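Local coordinates for acyl-CoA dehydrogenase (Geobacillus kaustophilus, PDB 2PG0), which binds FAD and probably acts as an acyl-CoA dehydrogenase, using the flavin to introduce an alpha-beta double bond into thioester-linked acyl chains, at residues A20-L25 and L81-S86; Y152-Q157 and L218-A223; I161-H166 and A212-E217. All coordinates share one frame; numbering follows the deposited sequence.

Contact 1. Residues A20-L25 and L81-S86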
loop_
_atom_site.group_PDB
_atom_site.type_symbol
_atom_site.label_atom_id
_atom_site.label_comp_id
_atom_site.label_asym_id
_atom_site.label_seq_id
_atom_site.Cartn_x
_atom_site.Cartn_y
_atom_site.Cartn_z
ATOM N N ALA A 20 5.063 -34.996 19.453
ATOM C CA ALA A 20 4.696 -36.351 19.016
ATOM C C ALA A 20 4.122 -36.341 17.595
ATOM O O ALA A 20 4.463 -37.193 16.763
ATOM C CB ALA A 20 3.704 -36.984 19.990
ATOM N N PHE A 21 3.244 -35.377 17.327
ATOM C CA PHE A 21 2.627 -35.248 16.011
ATOM C C PHE A 21 3.674 -34.858 14.958
ATOM O O PHE A 21 3.673 -35.402 13.852
ATOM C CB PHE A 21 1.443 -34.262 16.057
ATOM C CG PHE A 21 0.644 -34.204 14.787
ATOM C CD1 PHE A 21 0.143 -35.371 14.198
ATOM C CD2 PHE A 21 0.385 -32.978 14.174
ATOM C CE1 PHE A 21 -0.596 -35.316 13.012
ATOM C CE2 PHE A 21 -0.363 -32.914 12.993
ATOM C CZ PHE A 21 -0.850 -34.076 12.409
ATOM N N ARG A 22 4.578 -33.940 15.303
ATOM C CA ARG A 22 5.663 -33.577 14.386
ATOM C C ARG A 22 6.549 -34.787 14.053
ATOM O O ARG A 22 7.003 -34.941 12.914
ATOM C CB ARG A 22 6.520 -32.449 14.953
ATOM C CG ARG A 22 7.507 -31.866 13.937
ATOM C CD ARG A 22 8.479 -30.910 14.606
ATOM N NE ARG A 22 7.799 -29.839 15.339
ATOM C CZ ARG A 22 7.370 -28.703 14.795
ATOM N NH1 ARG A 22 7.528 -28.474 13.495
ATOM N NH2 ARG A 22 6.771 -27.797 15.553
ATOM N N LYS A 23 6.784 -35.643 15.049
ATOM C CA LYS A 23 7.578 -36.857 14.829
ATOM C C LYS A 23 6.904 -37.781 13.811
ATOM O O LYS A 23 7.566 -38.333 12.930
ATOM C CB LYS A 23 7.830 -37.596 16.140
ATOM C CG LYS A 23 8.846 -38.726 16.007
ATOM C CD LYS A 23 9.242 -39.286 17.365
ATOM C CE LYS A 23 10.396 -40.271 17.213
ATOM N NZ LYS A 23 11.153 -40.425 18.495
ATOM N N PHE A 24 5.589 -37.933 13.936
ATOM C CA PHE A 24 4.793 -38.685 12.970
ATOM C C PHE A 24 4.950 -38.102 11.555
ATOM O O PHE A 24 5.226 -38.833 10.596
ATOM C CB PHE A 24 3.325 -38.700 13.407
ATOM C CG PHE A 24 2.393 -39.333 12.417
ATOM C CD1 PHE A 24 2.222 -40.718 12.382
ATOM C CD2 PHE A 24 1.667 -38.544 11.525
ATOM C CE1 PHE A 24 1.350 -41.305 11.465
ATOM C CE2 PHE A 24 0.792 -39.124 10.605
ATOM C CZ PHE A 24 0.631 -40.512 10.574
ATOM N N LEU A 25 4.791 -36.787 11.438
ATOM C CA LEU A 25 4.861 -36.114 10.137
ATOM C C LEU A 25 6.251 -36.140 9.513
ATOM O O LEU A 25 6.387 -36.199 8.288
ATOM C CB LEU A 25 4.373 -34.661 10.254
ATOM C CG LEU A 25 2.907 -34.464 10.652
ATOM C CD1 LEU A 25 2.614 -32.968 10.785
ATOM C CD2 LEU A 25 1.960 -35.128 9.649
ATOM N N LEU A 81 0.301 -29.602 10.208
ATOM C CA LEU A 81 0.032 -30.050 8.841
ATOM C C LEU A 81 0.369 -28.962 7.809
ATOM O O LEU A 81 0.897 -29.264 6.737
ATOM C CB LEU A 81 -1.420 -30.508 8.696
ATOM C CG LEU A 81 -1.772 -31.867 9.311
ATOM C CD1 LEU A 81 -3.268 -32.079 9.260
ATOM C CD2 LEU A 81 -1.041 -33.025 8.617
ATOM N N GLU A 82 0.060 -27.707 8.130
ATOM C CA GLU A 82 0.410 -26.593 7.241
ATOM C C GLU A 82 1.923 -26.440 7.121
ATOM O O GLU A 82 2.437 -26.112 6.051
ATOM C CB GLU A 82 -0.245 -25.282 7.688
ATOM C CG GLU A 82 -0.067 -24.102 6.700
ATOM C CD GLU A 82 -0.741 -24.336 5.336
ATOM O OE1 GLU A 82 -1.775 -25.037 5.264
ATOM O OE2 GLU A 82 -0.241 -23.798 4.327
ATOM N N LYS A 83 2.636 -26.706 8.213
ATOM C CA LYS A 83 4.094 -26.695 8.176
ATOM C C LYS A 83 4.638 -27.670 7.133
ATOM O O LYS A 83 5.686 -27.422 6.537
ATOM C CB LYS A 83 4.677 -26.966 9.563
ATOM C CG LYS A 83 4.515 -25.771 10.502
ATOM C CD LYS A 83 5.031 -26.062 11.895
ATOM C CE LYS A 83 4.573 -24.998 12.878
ATOM N NZ LYS A 83 5.145 -25.258 14.241
ATOM N N VAL A 84 3.916 -28.769 6.912
ATOM C CA VAL A 84 4.223 -29.668 5.799
ATOM C C VAL A 84 3.785 -29.004 4.484
ATOM O O VAL A 84 4.614 -28.723 3.618
ATOM C CB VAL A 84 3.572 -31.066 5.957
ATOM C CG1 VAL A 84 3.995 -31.999 4.806
ATOM C CG2 VAL A 84 3.929 -31.689 7.326
ATOM N N GLY A 85 2.487 -28.746 4.349
ATOM C CA GLY A 85 1.982 -28.035 3.162
ATOM C C GLY A 85 0.476 -27.879 3.122
ATOM O O GLY A 85 -0.257 -28.633 3.765
ATOM N N SER A 86 0.024 -26.907 2.332
ATOM C CA SER A 86 -1.393 -26.558 2.242
ATOM C C SER A 86 -2.263 -27.654 1.633
ATOM O O SER A 86 -3.476 -27.641 1.809
ATOM C CB SER A 86 -1.555 -25.263 1.427
ATOM O OG SER A 86 -0.816 -24.211 2.011
#
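Phe21, Leu25, Leu81 and Val84 join helices 12-28 and 71-84 in the N-terminal, all-helical domain of the acyl-CoA dehydrogenase fold. Leu81 puts its branch point at the edge of the Phe21 ring, near the ring plane, with CG 3.9 Å from Phe21 CZ. With CG anti to the backbone N (chi1 -173°), the Phe21 ring extends toward helix 71-84. One turn later in its own helix, Leu25 lays CD1 over a face of the same ring, toward the rim, so that edge and face are packed by different leucines. The two leucines cross at about a right angle and meet through their CD2 methyls, 3.8 Å apart. Phe55 adds an edge-to-face ring contact to Phe21, and Met50 of helix 44-52 also packs on it.

On the more exposed flank two cations come together, Lys83 NZ lying near the guanidinium plane of Arg22, at its edge and 3.3 Å from NH2. Glu80 makes salt bridges to both, which probably offsets their repulsion. Deeper in, Leu25 CD1 rests 3.9 Å from Val84 CG2, the methyl set anti to the carbonyl carbon of Val84.

Contact 2. Residues Y152-Q157 and L218-A223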
loop_
_atom_site.group_PDB
_atom_site.type_symbol
_atom_site.label_atom_id
_atom_site.label_comp_id
_atom_site.label_asym_id
_atom_site.label_seq_id
_atom_site.Cartn_x
_atom_site.Cartn_y
_atom_site.Cartn_z
ATOM N N TYR A 152 -34.822 -38.828 -0.995
ATOM C CA TYR A 152 -34.700 -37.532 -1.650
ATOM C C TYR A 152 -34.095 -37.758 -3.027
ATOM O O TYR A 152 -33.075 -38.442 -3.158
ATOM C CB TYR A 152 -33.787 -36.594 -0.859
ATOM C CG TYR A 152 -34.402 -36.007 0.384
ATOM C CD1 TYR A 152 -35.250 -34.902 0.306
ATOM C CD2 TYR A 152 -34.121 -36.539 1.638
ATOM C CE1 TYR A 152 -35.815 -34.354 1.445
ATOM C CE2 TYR A 152 -34.680 -35.996 2.785
ATOM C CZ TYR A 152 -35.525 -34.904 2.679
ATOM O OH TYR A 152 -36.077 -34.357 3.809
ATOM N N ILE A 153 -34.729 -37.199 -4.053
ATOM C CA ILE A 153 -34.181 -37.250 -5.400
ATOM C C ILE A 153 -33.374 -35.969 -5.615
ATOM O O ILE A 153 -33.935 -34.868 -5.624
ATOM C CB ILE A 153 -35.281 -37.410 -6.489
ATOM C CG1 ILE A 153 -36.230 -38.592 -6.183
ATOM C CG2 ILE A 153 -34.653 -37.530 -7.878
ATOM C CD1 ILE A 153 -35.554 -39.920 -5.848
ATOM N N VAL A 154 -32.057 -36.124 -5.760
ATOM C CA VAL A 154 -31.144 -34.975 -5.798
ATOM C C VAL A 154 -30.640 -34.682 -7.212
ATOM O O VAL A 154 -30.145 -35.569 -7.919
ATOM C CB VAL A 154 -29.952 -35.137 -4.809
ATOM C CG1 VAL A 154 -29.093 -33.869 -4.771
ATOM C CG2 VAL A 154 -30.453 -35.464 -3.414
ATOM N N ASN A 155 -30.785 -33.422 -7.613
ATOM C CA ASN A 155 -30.327 -32.961 -8.907
ATOM C C ASN A 155 -29.546 -31.667 -8.761
ATOM O O ASN A 155 -30.019 -30.716 -8.142
ATOM C CB ASN A 155 -31.509 -32.767 -9.853
ATOM C CG ASN A 155 -32.000 -34.068 -10.431
ATOM O OD1 ASN A 155 -31.366 -34.642 -11.313
ATOM N ND2 ASN A 155 -33.141 -34.542 -9.939
ATOM N N GLY A 156 -28.346 -31.636 -9.320
ATOM C CA GLY A 156 -27.518 -30.442 -9.212
ATOM C C GLY A 156 -26.048 -30.726 -9.394
ATOM O O GLY A 156 -25.651 -31.849 -9.700
ATOM N N GLN A 157 -25.245 -29.686 -9.217
ATOM C CA GLN A 157 -23.812 -29.772 -9.414
ATOM C C GLN A 157 -23.152 -28.914 -8.350
ATOM O O GLN A 157 -23.612 -27.808 -8.048
ATOM C CB GLN A 157 -23.440 -29.291 -10.820
ATOM C CG GLN A 157 -21.953 -29.353 -11.162
ATOM C CD GLN A 157 -21.665 -28.954 -12.605
ATOM O OE1 GLN A 157 -22.538 -29.033 -13.466
ATOM N NE2 GLN A 157 -20.429 -28.544 -12.872
ATOM N N LEU A 218 -18.865 -32.331 -8.112
ATOM C CA LEU A 218 -19.777 -33.431 -7.807
ATOM C C LEU A 218 -21.040 -33.258 -8.628
ATOM O O LEU A 218 -21.523 -32.139 -8.792
ATOM C CB LEU A 218 -20.127 -33.462 -6.316
ATOM C CG LEU A 218 -18.966 -33.577 -5.315
ATOM C CD1 LEU A 218 -19.481 -33.500 -3.886
ATOM C CD2 LEU A 218 -18.149 -34.852 -5.524
ATOM N N PHE A 219 -21.573 -34.371 -9.130
ATOM C CA PHE A 219 -22.754 -34.347 -9.989
ATOM C C PHE A 219 -23.848 -35.227 -9.411
ATOM O O PHE A 219 -23.597 -36.370 -9.015
ATOM C CB PHE A 219 -22.392 -34.798 -11.404
ATOM C CG PHE A 219 -21.313 -33.968 -12.045
ATOM C CD1 PHE A 219 -21.622 -32.763 -12.673
ATOM C CD2 PHE A 219 -19.984 -34.391 -12.023
ATOM C CE1 PHE A 219 -20.617 -31.988 -13.270
ATOM C CE2 PHE A 219 -18.973 -33.618 -12.615
ATOM C CZ PHE A 219 -19.299 -32.413 -13.236
ATOM N N PHE A 220 -25.054 -34.673 -9.349
ATOM C CA PHE A 220 -26.216 -35.395 -8.862
ATOM C C PHE A 220 -27.246 -35.392 -9.980
ATOM O O PHE A 220 -27.837 -34.348 -10.292
ATOM C CB PHE A 220 -26.772 -34.748 -7.586
ATOM C CG PHE A 220 -25.746 -34.580 -6.484
ATOM C CD1 PHE A 220 -25.435 -35.639 -5.631
ATOM C CD2 PHE A 220 -25.090 -33.364 -6.301
ATOM C CE1 PHE A 220 -24.487 -35.487 -4.617
ATOM C CE2 PHE A 220 -24.142 -33.204 -5.291
ATOM C CZ PHE A 220 -23.837 -34.266 -4.448
ATOM N N GLN A 221 -27.412 -36.554 -10.606
ATOM C CA GLN A 221 -28.401 -36.755 -11.656
ATOM C C GLN A 221 -29.417 -37.770 -11.144
ATOM O O GLN A 221 -29.176 -38.981 -11.179
ATOM C CB GLN A 221 -27.723 -37.208 -12.958
ATOM C CG GLN A 221 -26.796 -36.127 -13.553
ATOM C CD GLN A 221 -25.815 -36.640 -14.602
ATOM O OE1 GLN A 221 -24.596 -36.489 -14.447
ATOM N NE2 GLN A 221 -26.338 -37.236 -15.682
ATOM N N ASP A 222 -30.536 -37.250 -10.637
ATOM C CA ASP A 222 -31.560 -38.040 -9.944
ATOM C C ASP A 222 -30.959 -38.935 -8.863
ATOM O O ASP A 222 -31.247 -40.133 -8.800
ATOM C CB ASP A 222 -32.389 -38.862 -10.934
ATOM C CG ASP A 222 -33.244 -37.991 -11.828
ATOM O OD1 ASP A 222 -33.989 -37.134 -11.296
ATOM O OD2 ASP A 222 -33.158 -38.161 -13.062
ATOM N N ALA A 223 -30.118 -38.337 -8.024
ATOM C CA ALA A 223 -29.436 -39.060 -6.960
ATOM C C ALA A 223 -30.462 -39.526 -5.943
ATOM O O ALA A 223 -31.246 -38.724 -5.435
ATOM C CB ALA A 223 -28.393 -38.176 -6.306
#
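Val154 and Ala223 form an antiparallel hydrogen-bonded pair in the beta domain of the acyl-CoA dehydrogenase fold, where strand 151-161 runs beside strand 216-220 and the start of strand 223-226. Val154 N gives a bond of 2.7 Å to Ala223 O, and Ala223 N answers to Val154 O at 2.8 Å. Gly156 and Phe220 make the next such pair. At the first pair Asp222 as well as Ala223 faces Val154, a G1 beta bulge that shifts the register by one before Gly156 is reached, as the chain turns its corner.

The tight side of the sheet carries Val154, Phe220 and Ala223. Val154 and Phe220 lie side by side, pointing the same way: CG1 of the valine, anti to its own N (chi1 -175°), is 3.8 Å from Phe220 CB. Val154 CB sits 3.7 Å from the Ala223 methyl, while Leu190 and Val192 of strand 187-193 pack against this side.

The other side is more polar and partly open to solvent, though not without close contact: Gln157 runs extended alongside Phe219, its CD 3.3 Å from ring atom CE1, with amide and ring planes 54° apart; its NE2 is hydrogen-bonded to Glu217. At the exposed corner, Asn155 OD1 receives Asp222 N at 2.8 Å from well above the carbonyl plane. Its ND2 gives a nearly straight bond of 3.0 Å to Asp222 OD1, within the amide plane but above that of the carboxylate, the two planes being perpendicular. Asn155 thus serves Asp222 as acceptor and donor at once, which fixes the rotation of its amide and probably steadies both the bulge and the carboxylate at this corner of the chain.

Contact 3. Residues I161-H166 and A212-E217. With FAD (flavin-adenine dinucleotide), chain C.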
loop_
_atom_site.group_PDB
_atom_site.type_symbol
_atom_site.label_atom_id
_atom_site.label_comp_id
_atom_site.label_asym_id
_atom_site.label_seq_id
_atom_site.Cartn_x
_atom_site.Cartn_y
_atom_site.Cartn_z
ATOM N N ILE A 161 -14.930 -28.923 -4.664
ATOM C CA ILE A 161 -15.128 -29.644 -3.404
ATOM C C ILE A 161 -13.821 -30.268 -2.891
ATOM O O ILE A 161 -13.242 -31.146 -3.531
ATOM C CB ILE A 161 -16.272 -30.705 -3.514
ATOM C CG1 ILE A 161 -17.589 -30.035 -3.947
ATOM C CG2 ILE A 161 -16.435 -31.494 -2.182
ATOM C CD1 ILE A 161 -17.949 -28.725 -3.207
ATOM N N THR A 162 -13.365 -29.784 -1.741
ATOM C CA THR A 162 -12.153 -30.297 -1.081
ATOM C C THR A 162 -12.424 -31.752 -0.651
ATOM O O THR A 162 -13.541 -32.068 -0.231
ATOM C CB THR A 162 -11.790 -29.406 0.124
ATOM O OG1 THR A 162 -11.522 -28.075 -0.339
ATOM C CG2 THR A 162 -10.548 -29.927 0.862
ATOM N N ASN A 163 -11.424 -32.628 -0.782
ATOM C CA ASN A 163 -11.622 -34.084 -0.557
ATOM C C ASN A 163 -12.644 -34.662 -1.542
ATOM O O ASN A 163 -13.303 -35.670 -1.255
ATOM C CB ASN A 163 -12.089 -34.383 0.884
ATOM C CG ASN A 163 -11.062 -34.007 1.954
ATOM O OD1 ASN A 163 -9.870 -33.865 1.686
ATOM N ND2 ASN A 163 -11.535 -33.874 3.188
ATOM N N GLY A 164 -12.770 -34.029 -2.705
ATOM C CA GLY A 164 -13.792 -34.404 -3.688
ATOM C C GLY A 164 -13.719 -35.824 -4.229
ATOM O O GLY A 164 -14.745 -36.408 -4.575
ATOM N N ILE A 165 -12.506 -36.372 -4.315
ATOM C CA ILE A 165 -12.311 -37.755 -4.763
ATOM C C ILE A 165 -12.395 -38.752 -3.599
ATOM O O ILE A 165 -13.104 -39.754 -3.699
ATOM C CB ILE A 165 -10.990 -37.932 -5.570
ATOM C CG1 ILE A 165 -10.956 -36.988 -6.782
ATOM C CG2 ILE A 165 -10.776 -39.408 -6.000
ATOM C CD1 ILE A 165 -12.174 -37.081 -7.715
ATOM N N HIS A 166 -11.694 -38.470 -2.500
ATOM C CA HIS A 166 -11.639 -39.411 -1.372
ATOM C C HIS A 166 -12.930 -39.521 -0.561
ATOM O O HIS A 166 -13.203 -40.571 0.022
ATOM C CB HIS A 166 -10.494 -39.063 -0.409
ATOM C CG HIS A 166 -9.155 -39.575 -0.833
ATOM N ND1 HIS A 166 -8.989 -40.746 -1.544
ATOM C CD2 HIS A 166 -7.909 -39.088 -0.615
ATOM C CE1 HIS A 166 -7.701 -40.944 -1.765
ATOM N NE2 HIS A 166 -7.025 -39.954 -1.206
ATOM N N ALA A 212 -1.637 -31.467 -4.296
ATOM C CA ALA A 212 -1.939 -32.773 -3.695
ATOM C C ALA A 212 -3.337 -32.873 -3.072
ATOM O O ALA A 212 -3.714 -33.926 -2.563
ATOM C CB ALA A 212 -0.850 -33.173 -2.677
ATOM N N GLN A 213 -4.102 -31.782 -3.107
ATOM C CA GLN A 213 -5.490 -31.795 -2.640
ATOM C C GLN A 213 -6.405 -32.226 -3.784
ATOM O O GLN A 213 -6.348 -31.654 -4.879
ATOM C CB GLN A 213 -5.909 -30.415 -2.123
ATOM C CG GLN A 213 -6.654 -30.442 -0.783
ATOM C CD GLN A 213 -7.824 -31.415 -0.767
ATOM O OE1 GLN A 213 -8.761 -31.298 -1.560
ATOM N NE2 GLN A 213 -7.773 -32.378 0.142
ATOM N N ASP A 214 -7.236 -33.239 -3.533
ATOM C CA ASP A 214 -8.123 -33.798 -4.562
ATOM C C ASP A 214 -9.428 -33.004 -4.688
ATOM O O ASP A 214 -10.500 -33.470 -4.296
ATOM C CB ASP A 214 -8.422 -35.286 -4.302
ATOM C CG ASP A 214 -8.934 -35.551 -2.889
ATOM O OD1 ASP A 214 -8.262 -35.162 -1.911
ATOM O OD2 ASP A 214 -10.024 -36.147 -2.756
ATOM N N THR A 215 -9.323 -31.809 -5.249
ATOM C CA THR A 215 -10.484 -30.949 -5.455
ATOM C C THR A 215 -11.228 -31.410 -6.694
ATOM O O THR A 215 -10.610 -31.671 -7.728
ATOM C CB THR A 215 -10.069 -29.479 -5.653
ATOM O OG1 THR A 215 -8.986 -29.159 -4.775
ATOM C CG2 THR A 215 -11.253 -28.557 -5.366
ATOM N N ALA A 216 -12.550 -31.517 -6.591
ATOM C CA ALA A 216 -13.359 -32.012 -7.700
ATOM C C ALA A 216 -14.782 -31.473 -7.689
ATOM O O ALA A 216 -15.276 -30.987 -6.665
ATOM C CB ALA A 216 -13.375 -33.551 -7.712
ATOM N N GLU A 217 -15.433 -31.570 -8.845
ATOM C CA GLU A 217 -16.854 -31.265 -8.949
ATOM C C GLU A 217 -17.651 -32.523 -8.625
ATOM O O GLU A 217 -17.164 -33.640 -8.829
ATOM C CB GLU A 217 -17.208 -30.769 -10.353
ATOM C CG GLU A 217 -16.546 -29.451 -10.737
ATOM C CD GLU A 217 -17.171 -28.831 -11.972
ATOM O OE1 GLU A 217 -16.959 -29.358 -13.087
ATOM O OE2 GLU A 217 -17.877 -27.809 -11.825
HETATM P PA FAD C . -18.025 -15.525 -6.845
HETATM O O1A FAD C . -18.610 -15.680 -8.217
HETATM O O2A FAD C . -19.038 -15.670 -5.737
HETATM O O5B FAD C . -17.278 -14.095 -6.742
HETATM C C5B FAD C . -16.309 -13.718 -7.709
HETATM C C4B FAD C . -15.651 -12.419 -7.241
HETATM O O4B FAD C . -16.652 -11.423 -7.104
HETATM C C3B FAD C . -15.007 -12.594 -5.867
HETATM O O3B FAD C . -13.814 -11.846 -5.775
HETATM C C2B FAD C . -16.019 -11.990 -4.923
HETATM O O2B FAD C . -15.453 -11.540 -3.706
HETATM C C1B FAD C . -16.593 -10.874 -5.795
HETATM N N9A FAD C . -17.910 -10.451 -5.285
HETATM C C8A FAD C . -19.078 -11.173 -5.281
HETATM N N7A FAD C . -20.040 -10.423 -4.700
HETATM C C5A FAD C . -19.502 -9.238 -4.334
HETATM C C6A FAD C . -20.036 -8.118 -3.708
HETATM N N6A FAD C . -21.289 -8.146 -3.243
HETATM N N1A FAD C . -19.220 -7.034 -3.452
HETATM C C2A FAD C . -17.886 -7.047 -3.817
HETATM N N3A FAD C . -17.359 -8.159 -4.451
HETATM C C4A FAD C . -18.158 -9.240 -4.697
HETATM N N1 FAD C . -16.764 -24.725 -1.675
HETATM C C2 FAD C . -17.442 -25.655 -0.906
HETATM O O2 FAD C . -18.657 -25.533 -0.734
HETATM N N3 FAD C . -16.759 -26.725 -0.346
HETATM C C4 FAD C . -15.402 -26.867 -0.555
HETATM O O4 FAD C . -14.806 -27.829 -0.064
HETATM C C4X FAD C . -14.714 -25.920 -1.321
HETATM N N5 FAD C . -13.350 -26.047 -1.535
HETATM C C5X FAD C . -12.669 -25.132 -2.317
HETATM C C6 FAD C . -11.307 -25.305 -2.531
HETATM C C7 FAD C . -10.608 -24.386 -3.310
HETATM C C7M FAD C . -9.134 -24.610 -3.501
HETATM C C8 FAD C . -11.286 -23.292 -3.879
HETATM C C8M FAD C . -10.598 -22.262 -4.731
HETATM C C9 FAD C . -12.649 -23.130 -3.669
HETATM C C9A FAD C . -13.353 -24.045 -2.880
HETATM N N10 FAD C . -14.722 -23.894 -2.647
HETATM C C10 FAD C . -15.403 -24.841 -1.887
HETATM C "C1'" FAD C . -15.489 -22.695 -3.163
HETATM C "C2'" FAD C . -15.136 -21.332 -2.541
HETATM O "O2'" FAD C . -15.670 -21.150 -1.246
HETATM C "C3'" FAD C . -15.684 -20.261 -3.480
HETATM O "O3'" FAD C . -14.802 -20.202 -4.581
HETATM C "C4'" FAD C . -15.836 -18.869 -2.848
HETATM O "O4'" FAD C . -16.855 -18.842 -1.865
HETATM C "C5'" FAD C . -16.137 -17.795 -3.894
HETATM O "O5'" FAD C . -17.226 -18.177 -4.715
HETATM P P FAD C . -17.052 -18.126 -6.311
HETATM O O1P FAD C . -15.814 -18.879 -6.727
HETATM O O2P FAD C . -18.290 -18.663 -6.974
HETATM O O3P FAD C . -16.809 -16.567 -6.666
HETATM O O HOH W 1 -9.226 -28.534 -2.251
HETATM O O HOH W 2 -8.819 -36.143 0.557
#
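Asp214 OD2 is gripped by two backbone N-H groups, those of Ile165 and His166, each 2.9 Å away. They arrive from opposite faces of the carboxylate plane: Ile165 N on the anti side with a bent bond, His166 N nearly along the C-O axis with a straighter one (164°). The torsion that sets CG between the backbone N and the carbonyl carbon (chi1 52°) carries the carboxylate to these two N-H groups. Asp214 OD1 receives a water that also donates to Asn163 OD1.

Gln213 bends at chi2 to pair its amide with Asn163. Gln213 OE1 accepts Asn163 N at 3.1 Å in an almost straight bond, while NE2 gives a more bent one of 3.0 Å to Asn163 OD1. A leucine in place of Gln213 would probably leave Asn163 N and OD1 without these mates and cost the water beside Thr162 one of its acceptors.

Residues 161-164 form a type II beta turn leaving the antiparallel pair Ile161-Ala216, in the beta domain, which contributes to an FAD site completed by residues of other subunits. Thr162 N bonds to flavin O4 at 3.0 Å, and Thr162 OG1 donates to N5 at the same length. That hydroxyl in turn accepts from the water held by Gln213 OE1 and Thr215 OG1, a second shell behind the flavin, while Ile161 CD1 approaches flavin N3 at 3.7 Å.

Overall arrangement
Contacts 1 and 3 are buried, whereas contact 2 lies farther from the chain's centre, with one packed face and one exposed corner. Contact 1 joins two helices of the N-terminal domain mainly through apolar side chains, without a hydrogen bond between its segments. Contacts 2 and 3 share the pairing of strands 151-161 and 216-220 in the middle domain, and contact 3 is nested within the chain loop that contact 2 closes. They touch directly, as Leu218 packs on Ile161. Backbone pairing carries most of contact 2; in contact 3 a single such pair remains, joined by buried side-chain and water bonds. Contact 1 comes within about 5 Å of contact 3, nearest atoms, but is about 18 Å from contact 2.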